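Local coordinates for protein aminofutalosine deaminase (Helicobacter pylori, PDB 7LKK) that deaminates aminofutalosine in the menaquinone pathway, using a metal-dependent amidohydrolase active site, and here holds iron and the inhibitor methylthio-coformycin, at residues L157-S162 with Y197-D202; T220-S225 with N260-M265; T269-V274 with S289-A294; N276-L281 with S307-D312. All coordinates share one frame; numbering follows the deposited sequence.

Contact 1 (L157-S162 with Y197-D202). With MCF ((8R)-3-(5-S-methyl-5-thio-beta-D-ribofuranosyl)-3,6,7,8-tetrahydroimidazo[4,5-d][1,3]diazepin-8-ol), chain J.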
# COMPACT_ATOMS: atom_id res chain seq x y z
N LEU A 157 -25.62 15.01 2.41
CA LEU A 157 -26.33 14.70 3.64
C LEU A 157 -26.92 13.30 3.52
O LEU A 157 -27.82 13.07 2.70
CB LEU A 157 -27.42 15.73 3.92
CG LEU A 157 -28.19 15.51 5.22
CD1 LEU A 157 -27.26 15.56 6.42
CD2 LEU A 157 -29.32 16.51 5.37
N GLU A 158 -26.43 12.37 4.34
CA GLU A 158 -26.72 10.96 4.19
C GLU A 158 -27.84 10.55 5.13
O GLU A 158 -27.76 10.80 6.34
CB GLU A 158 -25.48 10.12 4.45
CG GLU A 158 -25.72 8.63 4.46
CD GLU A 158 -24.47 7.84 4.76
OE1 GLU A 158 -24.00 7.89 5.92
OE2 GLU A 158 -23.93 7.19 3.84
N PHE A 159 -28.86 9.89 4.59
CA PHE A 159 -30.01 9.47 5.37
C PHE A 159 -29.83 8.05 5.87
O PHE A 159 -29.41 7.16 5.11
CB PHE A 159 -31.30 9.58 4.54
CG PHE A 159 -32.52 9.17 5.29
CD1 PHE A 159 -33.16 10.06 6.13
CD2 PHE A 159 -33.04 7.89 5.16
CE1 PHE A 159 -34.29 9.68 6.83
CE2 PHE A 159 -34.16 7.51 5.85
CZ PHE A 159 -34.79 8.40 6.69
N LEU A 160 -30.14 7.83 7.14
CA LEU A 160 -30.16 6.52 7.77
C LEU A 160 -31.54 6.27 8.36
O LEU A 160 -32.12 7.17 8.98
CB LEU A 160 -29.10 6.41 8.88
CG LEU A 160 -27.63 6.14 8.57
CD1 LEU A 160 -27.44 4.69 8.13
CD2 LEU A 160 -27.06 7.09 7.54
N GLY A 161 -32.07 5.07 8.16
CA GLY A 161 -33.37 4.74 8.75
C GLY A 161 -34.07 3.56 8.12
O GLY A 161 -34.54 3.63 6.99
N SER A 162 -34.17 2.45 8.87
CA SER A 162 -34.76 1.22 8.36
C SER A 162 -36.22 1.05 8.74
O SER A 162 -36.83 0.04 8.39
CB SER A 162 -33.95 0.01 8.86
OG SER A 162 -33.50 0.23 10.19
N TYR A 197 -29.45 -2.08 3.16
CA TYR A 197 -29.80 -2.72 4.42
C TYR A 197 -30.19 -1.74 5.52
O TYR A 197 -30.69 -2.17 6.56
CB TYR A 197 -28.64 -3.60 4.92
CG TYR A 197 -27.32 -2.87 5.05
CD1 TYR A 197 -27.07 -2.02 6.13
CD2 TYR A 197 -26.32 -3.02 4.09
CE1 TYR A 197 -25.86 -1.35 6.24
CE2 TYR A 197 -25.12 -2.36 4.20
CZ TYR A 197 -24.89 -1.53 5.28
OH TYR A 197 -23.69 -0.86 5.39
N SER A 198 -29.97 -0.44 5.31
CA SER A 198 -30.14 0.54 6.37
C SER A 198 -31.22 1.58 6.10
O SER A 198 -31.52 2.37 7.00
CB SER A 198 -28.82 1.26 6.65
OG SER A 198 -28.37 1.97 5.51
N VAL A 199 -31.79 1.63 4.90
CA VAL A 199 -32.78 2.64 4.55
C VAL A 199 -34.03 1.94 4.03
O VAL A 199 -33.97 1.22 3.02
CB VAL A 199 -32.26 3.64 3.51
CG1 VAL A 199 -33.36 4.62 3.13
CG2 VAL A 199 -31.05 4.39 4.05
N GLN A 200 -35.15 2.15 4.71
CA GLN A 200 -36.43 1.61 4.25
C GLN A 200 -36.80 2.23 2.90
O GLN A 200 -36.44 3.37 2.60
CB GLN A 200 -37.51 1.89 5.30
CG GLN A 200 -38.83 1.17 5.06
CD GLN A 200 -39.79 1.99 4.23
OE1 GLN A 200 -39.70 3.22 4.20
NE2 GLN A 200 -40.71 1.33 3.55
N LYS A 201 -37.51 1.45 2.09
CA LYS A 201 -37.70 1.79 0.68
C LYS A 201 -38.41 3.14 0.52
O LYS A 201 -37.96 4.00 -0.25
CB LYS A 201 -38.47 0.69 -0.03
CG LYS A 201 -38.66 0.93 -1.53
CD LYS A 201 -39.16 -0.32 -2.23
CE LYS A 201 -39.04 -0.21 -3.74
NZ LYS A 201 -39.33 1.17 -4.23
N ASP A 202 -39.52 3.33 1.23
CA ASP A 202 -40.27 4.57 1.05
C ASP A 202 -39.53 5.77 1.61
O ASP A 202 -39.71 6.90 1.13
CB ASP A 202 -41.65 4.43 1.70
CG ASP A 202 -42.48 3.34 1.04
OD1 ASP A 202 -43.05 3.60 -0.04
OD2 ASP A 202 -42.53 2.22 1.59
O8 MCF J . -18.54 3.70 3.33
C8 MCF J . -17.86 3.28 4.47
C7 MCF J . -18.08 1.80 4.78
N6 MCF J . -19.40 1.39 4.37
C5 MCF J . -20.55 2.17 4.77
N4 MCF J . -20.52 3.39 5.57
C10 MCF J . -19.44 4.17 6.22
C9 MCF J . -18.16 4.16 5.71
N1 MCF J . -17.41 4.94 6.47
C2 MCF J . -18.17 5.47 7.43
N3 MCF J . -19.41 5.01 7.26
C1S MCF J . -20.54 5.37 8.17
C2S MCF J . -21.86 5.68 7.43
O2S MCF J . -21.89 6.97 7.00
O4S MCF J . -20.83 4.39 8.93
C4S MCF J . -22.39 4.57 9.33
C3S MCF J . -22.90 5.45 8.52
O3S MCF J . -23.13 6.74 9.28
C5S MCF J . -23.10 3.24 9.18
S5S MCF J . -24.47 3.15 10.37
C6S MCF J . -25.65 1.87 9.84
O HOH W 1 -30.83 1.64 9.64

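Contact 2 (T220-S225 with N260-M265). With FE (Fe (III) ion), chain E; MCF ((8R)-3-(5-S-methyl-5-thio-beta-D-ribofuranosyl)-3,6,7,8-tetrahydroimidazo[4,5-d][1,3]diazepin-8-ol), chain J.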
# COMPACT_ATOMS: atom_id res chain seq x y z
N THR A 220 -24.70 6.60 -2.78
CA THR A 220 -25.17 5.46 -2.00
C THR A 220 -24.07 4.40 -1.95
O THR A 220 -23.26 4.29 -2.88
CB THR A 220 -26.46 4.87 -2.59
OG1 THR A 220 -26.94 3.82 -1.75
CG2 THR A 220 -26.22 4.33 -4.00
N HIS A 221 -24.04 3.66 -0.85
CA HIS A 221 -23.20 2.47 -0.73
C HIS A 221 -23.96 1.28 -1.31
O HIS A 221 -25.13 1.07 -0.97
CB HIS A 221 -22.82 2.21 0.73
CG HIS A 221 -22.11 3.35 1.39
ND1 HIS A 221 -22.76 4.27 2.19
CD2 HIS A 221 -20.81 3.72 1.36
CE1 HIS A 221 -21.89 5.15 2.63
NE2 HIS A 221 -20.70 4.84 2.15
N PHE A 222 -23.30 0.51 -2.17
CA PHE A 222 -23.98 -0.56 -2.89
C PHE A 222 -23.13 -1.82 -2.89
O PHE A 222 -21.99 -1.80 -3.35
CB PHE A 222 -24.29 -0.13 -4.33
CG PHE A 222 -25.18 -1.09 -5.06
CD1 PHE A 222 -26.45 -1.38 -4.58
CD2 PHE A 222 -24.75 -1.71 -6.22
CE1 PHE A 222 -27.27 -2.27 -5.24
CE2 PHE A 222 -25.57 -2.60 -6.89
CZ PHE A 222 -26.83 -2.88 -6.40
N LEU A 223 -23.71 -2.91 -2.37
CA LEU A 223 -23.14 -4.26 -2.43
C LEU A 223 -21.65 -4.26 -2.05
O LEU A 223 -20.78 -4.67 -2.81
CB LEU A 223 -23.38 -4.87 -3.82
CG LEU A 223 -24.87 -5.01 -4.17
CD1 LEU A 223 -25.09 -5.83 -5.43
CD2 LEU A 223 -25.65 -5.61 -3.01
N GLU A 224 -21.40 -3.78 -0.84
CA GLU A 224 -20.06 -3.66 -0.28
C GLU A 224 -19.58 -4.95 0.38
O GLU A 224 -18.38 -5.07 0.66
CB GLU A 224 -20.05 -2.51 0.73
CG GLU A 224 -18.69 -2.12 1.27
CD GLU A 224 -18.77 -0.97 2.24
OE1 GLU A 224 -19.90 -0.52 2.53
OE2 GLU A 224 -17.72 -0.52 2.72
N SER A 225 -20.46 -5.91 0.63
CA SER A 225 -20.08 -7.10 1.37
C SER A 225 -20.88 -8.29 0.87
O SER A 225 -21.93 -8.14 0.23
CB SER A 225 -20.30 -6.92 2.88
OG SER A 225 -21.67 -6.75 3.18
N ASN A 260 -32.08 -5.34 -8.14
CA ASN A 260 -32.75 -4.50 -9.12
C ASN A 260 -33.80 -3.60 -8.48
O ASN A 260 -34.01 -2.47 -8.93
CB ASN A 260 -33.37 -5.37 -10.21
CG ASN A 260 -32.34 -5.92 -11.18
OD1 ASN A 260 -31.15 -5.67 -11.03
ND2 ASN A 260 -32.80 -6.67 -12.17
N ASP A 261 -34.48 -4.10 -7.44
CA ASP A 261 -35.45 -3.28 -6.73
C ASP A 261 -34.80 -2.03 -6.15
O ASP A 261 -35.38 -0.94 -6.18
CB ASP A 261 -36.11 -4.10 -5.62
CG ASP A 261 -37.29 -3.40 -4.99
OD1 ASP A 261 -37.99 -2.65 -5.70
OD2 ASP A 261 -37.52 -3.59 -3.78
N TYR A 262 -33.58 -2.16 -5.64
CA TYR A 262 -32.86 -1.01 -5.09
C TYR A 262 -32.35 -0.11 -6.21
O TYR A 262 -32.52 1.12 -6.16
CB TYR A 262 -31.71 -1.48 -4.21
CG TYR A 262 -31.06 -0.37 -3.42
CD1 TYR A 262 -31.64 0.11 -2.25
CD2 TYR A 262 -29.86 0.19 -3.83
CE1 TYR A 262 -31.05 1.12 -1.52
CE2 TYR A 262 -29.26 1.21 -3.11
CZ TYR A 262 -29.86 1.67 -1.95
OH TYR A 262 -29.27 2.68 -1.23
N ILE A 263 -31.71 -0.70 -7.22
CA ILE A 263 -31.13 0.08 -8.31
C ILE A 263 -32.19 0.92 -9.01
O ILE A 263 -31.97 2.10 -9.31
CB ILE A 263 -30.41 -0.85 -9.31
CG1 ILE A 263 -29.19 -1.51 -8.67
CG2 ILE A 263 -30.03 -0.10 -10.58
CD1 ILE A 263 -28.70 -2.73 -9.42
N ASP A 264 -33.36 0.33 -9.27
CA ASP A 264 -34.38 1.01 -10.06
C ASP A 264 -34.89 2.28 -9.40
O ASP A 264 -35.40 3.16 -10.10
CB ASP A 264 -35.56 0.06 -10.32
CG ASP A 264 -35.19 -1.08 -11.26
OD1 ASP A 264 -34.05 -1.08 -11.76
OD2 ASP A 264 -36.04 -1.96 -11.48
N MET A 265 -34.76 2.41 -8.07
CA MET A 265 -35.14 3.65 -7.40
C MET A 265 -34.40 4.85 -7.96
O MET A 265 -34.94 5.96 -7.98
CB MET A 265 -34.89 3.55 -5.90
CG MET A 265 -35.83 2.64 -5.14
SD MET A 265 -35.69 2.92 -3.36
CE MET A 265 -33.92 2.70 -3.14
FE FE E . -18.54 5.59 2.77
O8 MCF J . -18.54 3.70 3.33
C8 MCF J . -17.86 3.28 4.47
C7 MCF J . -18.08 1.80 4.78
N6 MCF J . -19.40 1.39 4.37
C5 MCF J . -20.55 2.17 4.77
N4 MCF J . -20.52 3.39 5.57
C10 MCF J . -19.44 4.17 6.22
C9 MCF J . -18.16 4.16 5.71
N1 MCF J . -17.41 4.94 6.47
C2 MCF J . -18.17 5.47 7.43
N3 MCF J . -19.41 5.01 7.26
C1S MCF J . -20.54 5.37 8.17
C2S MCF J . -21.86 5.68 7.43
O2S MCF J . -21.89 6.97 7.00
O4S MCF J . -20.83 4.39 8.93
C4S MCF J . -22.39 4.57 9.33
C3S MCF J . -22.90 5.45 8.52
O3S MCF J . -23.13 6.74 9.28
C5S MCF J . -23.10 3.24 9.18
S5S MCF J . -24.47 3.15 10.37
C6S MCF J . -25.65 1.87 9.84

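Contact 3 (T269-V274 with S289-A294). With EDO (1,2-ethanediol), chain H.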
# COMPACT_ATOMS: atom_id res chain seq x y z
N THR A 269 -31.18 9.32 -12.85
CA THR A 269 -30.63 10.23 -11.86
C THR A 269 -29.13 10.36 -12.08
O THR A 269 -28.53 9.63 -12.87
CB THR A 269 -30.90 9.75 -10.42
OG1 THR A 269 -30.41 8.41 -10.26
CG2 THR A 269 -32.39 9.78 -10.10
N HIS A 270 -28.53 11.31 -11.37
CA HIS A 270 -27.07 11.44 -11.26
C HIS A 270 -26.69 10.91 -9.89
O HIS A 270 -26.71 11.63 -8.89
CB HIS A 270 -26.65 12.89 -11.46
CG HIS A 270 -25.16 13.11 -11.39
ND1 HIS A 270 -24.47 13.79 -12.38
CD2 HIS A 270 -24.25 12.77 -10.46
CE1 HIS A 270 -23.19 13.84 -12.05
NE2 HIS A 270 -23.03 13.23 -10.89
N THR A 271 -26.32 9.62 -9.82
CA THR A 271 -26.10 8.94 -8.55
C THR A 271 -24.73 8.28 -8.53
O THR A 271 -24.37 7.56 -9.47
CB THR A 271 -27.19 7.89 -8.29
OG1 THR A 271 -28.47 8.53 -8.23
CG2 THR A 271 -26.93 7.17 -6.97
N LEU A 272 -23.98 8.52 -7.47
CA LEU A 272 -22.72 7.84 -7.22
C LEU A 272 -22.98 6.52 -6.50
O LEU A 272 -23.66 6.50 -5.47
CB LEU A 272 -21.77 8.70 -6.39
CG LEU A 272 -20.99 9.85 -7.05
CD1 LEU A 272 -21.92 10.95 -7.54
CD2 LEU A 272 -19.97 10.41 -6.07
N PHE A 273 -22.45 5.43 -7.04
CA PHE A 273 -22.54 4.11 -6.43
C PHE A 273 -21.16 3.74 -5.91
O PHE A 273 -20.22 3.62 -6.70
CB PHE A 273 -23.05 3.07 -7.42
CG PHE A 273 -24.53 3.10 -7.63
CD1 PHE A 273 -25.10 4.03 -8.48
CD2 PHE A 273 -25.36 2.21 -6.97
CE1 PHE A 273 -26.47 4.07 -8.67
CE2 PHE A 273 -26.73 2.24 -7.16
CZ PHE A 273 -27.28 3.17 -8.01
N VAL A 274 -21.04 3.57 -4.59
CA VAL A 274 -19.76 3.37 -3.93
C VAL A 274 -19.55 1.89 -3.63
O VAL A 274 -20.50 1.19 -3.25
CB VAL A 274 -19.67 4.21 -2.64
CG1 VAL A 274 -18.29 4.11 -2.02
CG2 VAL A 274 -20.03 5.66 -2.94
N SER A 289 -27.79 1.04 -17.30
CA SER A 289 -28.93 1.27 -18.17
C SER A 289 -30.06 2.00 -17.47
O SER A 289 -30.78 2.79 -18.11
CB SER A 289 -29.44 -0.06 -18.74
OG SER A 289 -29.92 -0.90 -17.71
N GLN A 290 -30.25 1.78 -16.17
CA GLN A 290 -31.36 2.39 -15.45
C GLN A 290 -31.04 3.79 -14.95
O GLN A 290 -31.85 4.71 -15.10
CB GLN A 290 -31.78 1.50 -14.27
CG GLN A 290 -32.53 0.23 -14.68
CD GLN A 290 -33.88 0.53 -15.30
OE1 GLN A 290 -34.88 0.70 -14.59
NE2 GLN A 290 -33.93 0.58 -16.63
N VAL A 291 -29.85 3.98 -14.36
CA VAL A 291 -29.53 5.27 -13.75
C VAL A 291 -29.15 6.30 -14.82
O VAL A 291 -29.34 7.51 -14.60
CB VAL A 291 -28.41 5.08 -12.71
CG1 VAL A 291 -28.01 6.41 -12.08
CG2 VAL A 291 -28.87 4.11 -11.63
N LYS A 292 -28.62 5.86 -15.96
CA LYS A 292 -28.22 6.70 -17.09
C LYS A 292 -26.96 7.50 -16.78
O LYS A 292 -26.03 7.54 -17.59
CB LYS A 292 -29.34 7.66 -17.51
CG LYS A 292 -30.64 7.01 -17.93
CD LYS A 292 -30.46 5.93 -18.98
CE LYS A 292 -31.81 5.46 -19.50
NZ LYS A 292 -32.71 5.02 -18.39
N ASN A 293 -26.92 8.15 -15.61
CA ASN A 293 -25.74 8.91 -15.21
C ASN A 293 -25.17 8.40 -13.90
O ASN A 293 -25.06 9.15 -12.92
CB ASN A 293 -26.08 10.40 -15.11
CG ASN A 293 -26.14 11.08 -16.47
OD1 ASN A 293 -25.13 11.21 -17.16
ND2 ASN A 293 -27.33 11.51 -16.86
N ALA A 294 -24.81 7.12 -13.86
CA ALA A 294 -24.21 6.51 -12.68
C ALA A 294 -22.70 6.70 -12.68
O ALA A 294 -22.06 6.81 -13.73
CB ALA A 294 -24.54 5.02 -12.62
C1 EDO H . -31.48 13.40 -9.75
O1 EDO H . -30.08 13.14 -9.67
C2 EDO H . -31.72 14.90 -9.88
O2 EDO H . -31.42 15.54 -8.64

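Contact 4 (N276-L281 with S307-D312). With EDO (1,2-ethanediol), chain I.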
# COMPACT_ATOMS: atom_id res chain seq x y z
N ASN A 276 -19.32 -1.57 -4.51
CA ASN A 276 -19.90 -2.39 -5.58
C ASN A 276 -19.16 -3.70 -5.85
O ASN A 276 -19.43 -4.34 -6.88
CB ASN A 276 -19.99 -1.63 -6.91
CG ASN A 276 -20.48 -0.21 -6.75
OD1 ASN A 276 -21.67 0.04 -6.57
ND2 ASN A 276 -19.55 0.75 -6.83
N GLN A 277 -18.25 -4.14 -4.98
CA GLN A 277 -17.43 -5.31 -5.32
C GLN A 277 -18.25 -6.59 -5.45
O GLN A 277 -17.81 -7.52 -6.12
CB GLN A 277 -16.33 -5.55 -4.28
CG GLN A 277 -15.62 -4.31 -3.80
CD GLN A 277 -16.23 -3.77 -2.54
OE1 GLN A 277 -17.25 -3.08 -2.58
NE2 GLN A 277 -15.64 -4.11 -1.40
N PHE A 278 -19.42 -6.65 -4.81
CA PHE A 278 -20.27 -7.83 -4.88
C PHE A 278 -21.45 -7.65 -5.83
O PHE A 278 -22.40 -8.44 -5.79
CB PHE A 278 -20.75 -8.21 -3.48
CG PHE A 278 -19.65 -8.72 -2.60
CD1 PHE A 278 -19.39 -10.08 -2.50
CD2 PHE A 278 -18.85 -7.84 -1.89
CE1 PHE A 278 -18.37 -10.54 -1.70
CE2 PHE A 278 -17.82 -8.30 -1.09
CZ PHE A 278 -17.58 -9.65 -0.99
N ALA A 279 -21.42 -6.62 -6.67
CA ALA A 279 -22.40 -6.47 -7.73
C ALA A 279 -22.01 -7.35 -8.91
O ALA A 279 -20.88 -7.28 -9.41
CB ALA A 279 -22.50 -5.01 -8.17
N SER A 280 -22.94 -8.20 -9.34
CA SER A 280 -22.70 -9.03 -10.51
C SER A 280 -22.64 -8.16 -11.77
O SER A 280 -22.92 -6.96 -11.75
CB SER A 280 -23.80 -10.08 -10.65
OG SER A 280 -25.03 -9.46 -11.01
N LEU A 281 -22.25 -8.79 -12.88
CA LEU A 281 -22.22 -8.07 -14.15
C LEU A 281 -23.61 -7.58 -14.54
O LEU A 281 -23.76 -6.46 -15.04
CB LEU A 281 -21.64 -8.97 -15.25
CG LEU A 281 -21.50 -8.34 -16.64
CD1 LEU A 281 -20.65 -7.08 -16.57
CD2 LEU A 281 -20.92 -9.33 -17.63
N SER A 307 -14.82 -6.09 3.79
CA SER A 307 -15.15 -7.37 3.17
C SER A 307 -13.90 -8.15 2.78
O SER A 307 -13.92 -9.38 2.75
CB SER A 307 -16.02 -7.16 1.94
OG SER A 307 -15.24 -6.76 0.83
N GLY A 308 -12.80 -7.45 2.48
CA GLY A 308 -11.60 -8.10 2.02
C GLY A 308 -11.57 -8.42 0.54
O GLY A 308 -10.62 -9.06 0.08
N LYS A 309 -12.58 -8.02 -0.22
CA LYS A 309 -12.65 -8.28 -1.65
C LYS A 309 -12.52 -6.97 -2.42
O LYS A 309 -13.17 -5.98 -2.08
CB LYS A 309 -13.96 -8.98 -2.03
CG LYS A 309 -14.24 -8.99 -3.53
CD LYS A 309 -15.66 -9.45 -3.84
CE LYS A 309 -15.79 -9.95 -5.27
NZ LYS A 309 -14.55 -9.72 -6.07
N ALA A 310 -11.66 -6.97 -3.44
CA ALA A 310 -11.45 -5.80 -4.28
C ALA A 310 -12.48 -5.75 -5.40
O ALA A 310 -13.01 -6.78 -5.84
CB ALA A 310 -10.04 -5.80 -4.86
N LEU A 311 -12.77 -4.53 -5.86
CA LEU A 311 -13.63 -4.35 -7.03
C LEU A 311 -12.99 -4.97 -8.26
O LEU A 311 -11.82 -4.71 -8.56
CB LEU A 311 -13.90 -2.86 -7.25
CG LEU A 311 -14.80 -2.48 -8.43
CD1 LEU A 311 -16.17 -3.11 -8.29
CD2 LEU A 311 -14.92 -0.96 -8.54
N ASP A 312 -13.75 -5.78 -8.98
CA ASP A 312 -13.27 -6.41 -10.21
C ASP A 312 -13.31 -5.37 -11.33
O ASP A 312 -14.37 -5.06 -11.87
CB ASP A 312 -14.12 -7.63 -10.56
CG ASP A 312 -13.47 -8.51 -11.60
OD1 ASP A 312 -13.12 -8.01 -12.69
OD2 ASP A 312 -13.31 -9.72 -11.33
C1 EDO I . -12.49 -12.47 1.90
O1 EDO I . -11.84 -11.84 3.01
C2 EDO I . -11.99 -13.91 1.76
O2 EDO I . -12.57 -14.73 2.78
O HOH W 2 -15.99 -3.95 1.80
O HOH W 3 -16.25 -6.66 -8.23

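Contact 1 (L157-S162 with Y197-D202)
S198 O takes two hydrogen bonds: one from G161 N (3.0 Å, bent to 145° at the hydrogen) and one from water 1, which also donates to S162 OG, itself bonded to E249. The return bond is straighter, 163°, with Q200 N 2.8 Å from G161 O; V199 CA adds a C-H contact to that same oxygen. This makes a single bridge between two loops, just before helix 201-213 starts, with G161 at a positive phi. V199 sets its two methyls against F159: CG1, anti to the backbone N (chi1 177°), meets the ring edge near its plane at CD2 (3.9 Å), while CG2 rests on F159 O at 3.4 Å. On the inhibitor side, L160 CD1 touches both S198 OG (3.9 Å) and the inhibitor's methyl carbon C6S (3.8 Å). The chain of E158 is extended, and the ribosyl hydroxyl O2S donates to its OE1 at 2.5 Å; N138 ND2 bonds the same carboxylate oxygen. A bridged pair of loops thus borders the ribose side of the nucleoside pocket, beyond the C-terminal end of strand 152-159 in the amidohydrolase TIM barrel.

Contact 2 (T220-S225 with N260-M265)
T220 and F222 of a TIM-barrel strand pack against Y262 and I263 of a helix on its outer side; strand 220-222 and helix 260-264 run nearly antiparallel, at 157°, with axes 11.3 Å apart. The polar link is one short hydrogen bond, Y262 OH to T220 OG1 at 2.6 Å. T220 OG1 lies anti to the backbone N (chi1 -175°), which turns it to Y262; it sits in the plane of the tyrosine ring and is also bonded to V193 O on the neighbouring strand. Apolar contacts centre on F222. Its side chain crosses that of I263 at about a right angle, with CZ 3.5 Å from I263 CG1, and slides past Y262, with CD1 3.8 Å from Y262 CD2. The metal and ligand contacts belong to H221 and E224, on the pocket side. H221 points away from the helix, with NE2 2.4 Å from iron and ND1 bonded to H194 O, which fixes the rotation of the imidazole. The metal site also holds H79, H81 and D328. Inhibitor C5 lies over the centre of the H221 ring, 3.7 Å above its plane, while inhibitor N6 donates to E224 OE1 at 2.7 Å.

Contact 3 (T269-V274 with S289-A294)
V291, the last residue of its helix, has the most surface buried here and meets the strand with both methyls and its carbonyl. V291 O accepts from T269 N (3.1 Å) and from N293 N (2.7 Å), so the last helical carbonyl is held both by T269 and by the turn that follows it. V291 CG1, anti to its own N (chi1 178°), comes 3.4 Å from T269 O; T269 OG1, whose place is less certain, lies 3.6 Å from V291 CG1. V291 CG2 meets F273 CE1 at 3.8 Å, the two side chains crossing at a slant. The F273 ring also touches I287 one helical turn earlier and stacks edge-to-face with F222. This is the return half of a beta-alpha-beta unit of the TIM barrel: strand 269-275, helix 281-291, then strand 294-298 alongside and parallel. K292 leaves the helix with a positive phi. N293 comes next, packing CB against T269 O at 3.4 Å. N293 O lies over one face of the H270 ring and takes a weak hydrogen bond from T271 N (3.4 Å) together with a C-H contact from H270 CA. H270 N turns to a different partner, the ethanediol oxygen O1 at 2.9 Å.

Contact 4 (N276-L281 with S307-D312)
Q277 leaves its backbone with CG beside the N; this chi1 (-42°) puts CG 3.5 Å from L311 N, and the bend at chi2 (94°) then carries the amide to K309 O. The NE2 bond to K309 O is 3.2 Å and nearly straight, 163°; the oxygen lies in the amide plane and NE2 sits nearly along the C=O axis, which holds the amide's orientation. Water 2 accepts from the same NE2 and from S307 N. K309 packs by its aliphatic chain: CD lies over the face of F278, 3.6 Å from the ring centroid, a CH-pi contact, whereas NZ is too far for more than a weak cation-pi attraction. S307 OG meets the same ring at its edge, in plane, 3.6 Å from CE2, and accepts from K309 N at 3.1 Å in an ST turn. Further along, water 3 joins Q277 O to D312 N, and L311 CD1 rests 3.8 Å from N276 O. A type I turn, N276 to A279, shapes the first loop. The pair follows directly on two inhibitor-pocket residues, H275 and L306, and is a loop-to-loop contact at the C-terminal rim of a TIM barrel, where amidohydrolases place their active sites.

Overall arrangement
Contact 2 is the buried one; the other three are partly buried. Contacts 2 and 3 share the barrel wall, since strands 218-222 and 269-275 are neighbours, joined by backbone bonds of T220 with L272 and V274. Each pairs a strand with an outer helix, contact 2 through side chains and contact 3 through backbone bonds as well as the V291 methyls. Contacts 1 and 4 join loops at the barrel's active-site end and use waters; contact 1 bridges backbones directly, contact 4 through a glutamine amide and a lysine chain on a phenylalanine face. Contacts 1 and 2 both touch the inhibitor, and E158 meets H221 between them. Contact 4 links to contact 2 through L223 and F278, and adjoins contact 3 in sequence.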